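Local atomic coordinates of COBE (PDB entry 2W6K), a protein that takes part in the biosynthesis of cobalamin (vitamin B12) and belongs to the family of the CbiG C-terminal domain, its exact role being uncertain. Residues P7-R19 and D129-R142. Sequence-based numbering, arbitrary orientation.
Sequences PIPSLLIAGIGCR and DRASIALARLLTER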
loop_
_atom_site.group_PDB
_atom_site.type_symbol
_atom_site.label_atom_id
_atom_site.label_comp_id
_atom_site.label_asym_id
_atom_site.label_seq_id
_atom_site.Cartn_x
_atom_site.Cartn_y
_atom_site.Cartn_z
ATOM N N PRO A 7 -20.065 6.876 8.636
ATOM C CA PRO A 7 -19.183 6.889 7.464
ATOM C C PRO A 7 -17.937 6.031 7.670
ATOM O O PRO A 7 -17.982 4.817 7.474
ATOM C CB PRO A 7 -18.791 8.364 7.344
ATOM C CG PRO A 7 -19.933 9.101 7.948
ATOM C CD PRO A 7 -20.435 8.235 9.068
ATOM N N ILE A 8 -16.838 6.668 8.061
ATOM C CA ILE A 8 -15.516 6.066 7.975
ATOM C C ILE A 8 -15.159 4.870 8.862
ATOM O O ILE A 8 -14.944 5.017 10.073
ATOM C CB ILE A 8 -14.382 7.127 8.072
ATOM C CG1 ILE A 8 -14.850 8.371 8.842
ATOM C CG2 ILE A 8 -13.844 7.470 6.669
ATOM C CD1 ILE A 8 -13.787 9.473 8.950
ATOM N N PRO A 9 -15.110 3.667 8.254
ATOM C CA PRO A 9 -13.949 2.908 8.648
ATOM C C PRO A 9 -12.821 3.690 7.964
ATOM O O PRO A 9 -12.620 3.558 6.758
ATOM C CB PRO A 9 -14.173 1.544 7.982
ATOM C CG PRO A 9 -15.652 1.499 7.669
ATOM C CD PRO A 9 -15.966 2.916 7.318
ATOM N N SER A 10 -12.162 4.564 8.718
ATOM C CA SER A 10 -11.141 5.453 8.163
ATOM C C SER A 10 -9.872 4.678 7.850
ATOM O O SER A 10 -8.832 4.871 8.494
ATOM C CB SER A 10 -10.822 6.563 9.156
ATOM O OG SER A 10 -10.492 5.995 10.412
ATOM N N LEU A 11 -9.923 3.823 6.845
ATOM C CA LEU A 11 -8.787 2.948 6.669
ATOM C C LEU A 11 -7.631 3.571 5.920
ATOM O O LEU A 11 -7.810 4.388 5.016
ATOM C CB LEU A 11 -9.170 1.582 6.120
ATOM C CG LEU A 11 -9.865 1.280 4.827
ATOM C CD1 LEU A 11 -8.847 1.062 3.736
ATOM C CD2 LEU A 11 -10.649 0.016 5.082
ATOM N N LEU A 12 -6.440 3.171 6.328
ATOM C CA LEU A 12 -5.228 3.706 5.752
ATOM C C LEU A 12 -4.349 2.509 5.429
ATOM O O LEU A 12 -4.016 1.704 6.324
ATOM C CB LEU A 12 -4.541 4.582 6.778
ATOM C CG LEU A 12 -3.192 5.148 6.317
ATOM C CD1 LEU A 12 -3.350 6.126 5.141
ATOM C CD2 LEU A 12 -2.521 5.809 7.528
ATOM N N ILE A 13 -3.976 2.399 4.156
ATOM C CA ILE A 13 -3.219 1.256 3.668
ATOM C C ILE A 13 -1.880 1.718 3.133
ATOM O O ILE A 13 -1.834 2.707 2.416
ATOM C CB ILE A 13 -3.946 0.558 2.515
ATOM C CG1 ILE A 13 -5.358 0.071 2.935
ATOM C CG2 ILE A 13 -3.123 -0.609 1.948
ATOM C CD1 ILE A 13 -5.339 -0.907 4.107
ATOM N N ALA A 14 -0.825 0.974 3.440
ATOM C CA ALA A 14 0.487 1.272 2.820
ATOM C C ALA A 14 0.813 0.181 1.822
ATOM O O ALA A 14 0.879 -0.975 2.217
ATOM C CB ALA A 14 1.570 1.340 3.865
ATOM N N GLY A 15 1.051 0.552 0.553
ATOM C CA GLY A 15 1.469 -0.386 -0.476
ATOM C C GLY A 15 2.979 -0.316 -0.595
ATOM O O GLY A 15 3.568 0.773 -0.472
ATOM N N ILE A 16 3.620 -1.467 -0.770
ATOM C CA ILE A 16 5.092 -1.506 -0.741
ATOM C C ILE A 16 5.605 -2.363 -1.886
ATOM O O ILE A 16 5.107 -3.461 -2.098
ATOM C CB ILE A 16 5.613 -2.112 0.599
ATOM C CG1 ILE A 16 5.139 -1.265 1.787
ATOM C CG2 ILE A 16 7.193 -2.238 0.556
ATOM C CD1 ILE A 16 5.600 -1.745 3.210
ATOM N N GLY A 17 6.630 -1.862 -2.586
ATOM C CA GLY A 17 7.347 -2.618 -3.620
ATOM C C GLY A 17 8.813 -2.435 -3.306
ATOM O O GLY A 17 9.225 -1.333 -2.904
ATOM N N CYS A 18 9.610 -3.505 -3.382
ATOM C CA CYS A 18 11.004 -3.386 -2.933
ATOM C C CYS A 18 11.904 -4.407 -3.607
ATOM O O CYS A 18 11.407 -5.412 -4.128
ATOM C CB CYS A 18 11.111 -3.479 -1.400
ATOM S SG CYS A 18 10.620 -5.091 -0.699
ATOM N N ARG A 19 13.205 -4.119 -3.600
ATOM C CA ARG A 19 14.233 -5.030 -4.093
ATOM C C ARG A 19 14.347 -6.257 -3.198
ATOM O O ARG A 19 14.020 -6.207 -2.010
ATOM C CB ARG A 19 15.600 -4.319 -4.182
ATOM C CG ARG A 19 15.599 -3.061 -5.056
ATOM C CD ARG A 19 15.493 -3.424 -6.536
ATOM N NE ARG A 19 15.903 -2.327 -7.421
ATOM C CZ ARG A 19 16.255 -2.482 -8.696
ATOM N NH1 ARG A 19 16.268 -3.688 -9.257
ATOM N NH2 ARG A 19 16.601 -1.426 -9.414
ATOM N N ASP A 129 16.303 3.820 -3.459
ATOM C CA ASP A 129 16.813 2.921 -4.480
ATOM C C ASP A 129 16.470 1.424 -4.222
ATOM O O ASP A 129 16.531 0.567 -5.132
ATOM C CB ASP A 129 18.288 3.269 -4.676
ATOM C CG ASP A 129 18.495 4.794 -4.747
ATOM O OD1 ASP A 129 18.250 5.388 -5.820
ATOM O OD2 ASP A 129 18.839 5.424 -3.714
ATOM N N ARG A 130 15.971 1.137 -3.016
ATOM C CA ARG A 130 15.604 -0.226 -2.710
ATOM C C ARG A 130 14.098 -0.450 -2.551
ATOM O O ARG A 130 13.628 -1.558 -2.757
ATOM C CB ARG A 130 16.432 -0.791 -1.547
ATOM C CG ARG A 130 17.957 -0.853 -1.846
ATOM C CD ARG A 130 18.345 -2.082 -2.676
ATOM N NE ARG A 130 19.667 -1.972 -3.303
ATOM C CZ ARG A 130 19.902 -2.115 -4.607
ATOM N NH1 ARG A 130 18.917 -2.389 -5.451
ATOM N NH2 ARG A 130 21.137 -2.001 -5.074
ATOM N N ALA A 131 13.329 0.602 -2.267
ATOM C CA ALA A 131 11.880 0.405 -2.031
ATOM C C ALA A 131 11.025 1.616 -2.389
ATOM O O ALA A 131 11.506 2.743 -2.449
ATOM C CB ALA A 131 11.666 0.039 -0.574
ATOM N N SER A 132 9.716 1.388 -2.577
ATOM C CA SER A 132 8.781 2.478 -2.783
ATOM C C SER A 132 7.583 2.204 -1.880
ATOM O O SER A 132 7.197 1.052 -1.723
ATOM C CB SER A 132 8.264 2.532 -4.221
ATOM O OG SER A 132 9.181 3.242 -5.061
ATOM N N ILE A 133 7.027 3.264 -1.315
ATOM C CA ILE A 133 5.844 3.118 -0.467
ATOM C C ILE A 133 4.765 4.128 -0.874
ATOM O O ILE A 133 5.051 5.306 -1.158
ATOM C CB ILE A 133 6.203 3.224 1.043
ATOM C CG1 ILE A 133 7.197 2.097 1.409
ATOM C CG2 ILE A 133 4.934 3.166 1.904
ATOM C CD1 ILE A 133 7.477 1.887 2.872
ATOM N N ALA A 134 3.519 3.666 -0.963
ATOM C CA ALA A 134 2.407 4.586 -1.234
ATOM C C ALA A 134 1.317 4.400 -0.193
ATOM O O ALA A 134 1.176 3.331 0.379
ATOM C CB ALA A 134 1.835 4.370 -2.624
ATOM N N LEU A 135 0.516 5.426 -0.016
ATOM C CA LEU A 135 -0.566 5.380 0.987
ATOM C C LEU A 135 -1.906 5.602 0.322
ATOM O O LEU A 135 -2.044 6.475 -0.524
ATOM C CB LEU A 135 -0.339 6.438 2.084
ATOM C CG LEU A 135 1.014 6.419 2.811
ATOM C CD1 LEU A 135 1.082 7.645 3.748
ATOM C CD2 LEU A 135 1.151 5.117 3.585
ATOM N N ALA A 136 -2.896 4.807 0.707
ATOM C CA ALA A 136 -4.243 4.994 0.181
ATOM C C ALA A 136 -5.227 5.053 1.327
ATOM O O ALA A 136 -5.064 4.386 2.352
ATOM C CB ALA A 136 -4.628 3.868 -0.804
ATOM N N ARG A 137 -6.263 5.865 1.142
ATOM C CA ARG A 137 -7.300 6.047 2.148
ATOM C C ARG A 137 -8.693 5.919 1.539
ATOM O O ARG A 137 -8.937 6.354 0.413
ATOM C CB ARG A 137 -7.148 7.407 2.833
ATOM C CG ARG A 137 -6.842 8.551 1.880
ATOM C CD ARG A 137 -7.661 9.786 2.219
ATOM N NE ARG A 137 -7.768 10.699 1.085
ATOM C CZ ARG A 137 -7.220 11.910 1.046
ATOM N NH1 ARG A 137 -6.523 12.357 2.080
ATOM N NH2 ARG A 137 -7.368 12.672 -0.028
ATOM N N LEU A 138 -9.600 5.317 2.299
ATOM C CA LEU A 138 -10.967 5.137 1.892
ATOM C C LEU A 138 -11.608 6.517 1.846
ATOM O O LEU A 138 -11.673 7.228 2.859
ATOM C CB LEU A 138 -11.672 4.215 2.878
ATOM C CG LEU A 138 -12.941 3.530 2.386
ATOM C CD1 LEU A 138 -12.675 2.592 1.187
ATOM C CD2 LEU A 138 -13.567 2.790 3.538
ATOM N N LEU A 139 -12.028 6.880 0.642
ATOM C CA LEU A 139 -12.524 8.203 0.283
ATOM C C LEU A 139 -14.003 8.322 0.611
ATOM O O LEU A 139 -14.836 7.831 -0.160
ATOM C CB LEU A 139 -12.358 8.363 -1.231
ATOM C CG LEU A 139 -12.030 9.648 -1.983
ATOM C CD1 LEU A 139 -12.676 9.560 -3.359
ATOM C CD2 LEU A 139 -12.460 10.931 -1.275
ATOM N N THR A 140 -14.325 8.960 1.732
ATOM C CA THR A 140 -15.713 9.159 2.128
ATOM C C THR A 140 -16.508 9.852 1.026
ATOM O O THR A 140 -17.341 9.231 0.366
ATOM C CB THR A 140 -15.817 9.990 3.421
ATOM O OG1 THR A 140 -14.880 9.496 4.387
ATOM C CG2 THR A 140 -17.223 9.907 3.996
ATOM N N GLU A 141 -16.245 11.140 0.832
ATOM C CA GLU A 141 -16.104 12.069 1.946
ATOM C C GLU A 141 -17.179 13.150 1.903
ATOM O O GLU A 141 -16.875 14.338 1.800
ATOM C CB GLU A 141 -14.715 12.710 1.938
ATOM C CG GLU A 141 -13.570 11.709 1.900
ATOM C CD GLU A 141 -12.562 11.936 3.009
ATOM O OE1 GLU A 141 -12.009 13.054 3.093
ATOM O OE2 GLU A 141 -12.322 10.998 3.798
ATOM N N ARG A 142 -18.437 12.729 1.980
ATOM C CA ARG A 142 -19.562 13.665 2.006
ATOM C C ARG A 142 -19.245 14.916 2.825
ATOM O O ARG A 142 -20.008 15.883 2.816
ATOM C CB ARG A 142 -20.857 13.001 2.510
ATOM C CG ARG A 142 -20.793 12.433 3.929
ATOM C CD ARG A 142 -20.929 10.905 3.980
ATOM N NE ARG A 142 -20.377 10.219 2.811
ATOM C CZ ARG A 142 -21.109 9.563 1.914
ATOM N NH1 ARG A 142 -22.427 9.495 2.048
ATOM N NH2 ARG A 142 -20.525 8.967 0.884
HETATM O O HOH W 1 -10.186 6.358 5.073
#
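Ile16 and Ile133 lie side by side and point the same way from an antiparallel strand pair, their CG1 atoms 4.0 Å apart. With nearly the same chi1 (-60° and -61°), the two side chains run alongside each other from paired positions. On the same face the methyl CB of Ala14 meets CD2 of Leu135 at 3.8 Å, and CB of Cys18 lies against CB of Ala131. The opposite face pairs Ile13 with Ala136, Gly15 with Ala134 and Gly17 with Ser132, Ile13 being the one large apolar residue among them. Paired backbone bonds join these three couples, the shortest including Gly15 N to Ala134 O at 2.8 Å, and alternate with non-hydrogen-bonded pairs. Toward the chain termini the ladder weakens: the hydrogen bond from Leu138 N to Leu11 O is weak, at 3.4 Å, and a water donates to both Leu11 O and Leu138 O. At the other end Arg19 N binds Arg130 O at 2.7 Å. The pair joins the first and last strands of the chain. Strand 12-18, the middle strand of a five-stranded mixed sheet, is where parallel 47-51 and 71-74 meet antiparallel 131-138 and the edge strand 119-127. Helix 24-37 covers the Ala14, Ile133 and Leu135 face, and helix 102-115 packs on Ile13, Ala134 and Ala136 across the sheet, completing a helix-sheet-helix sandwich.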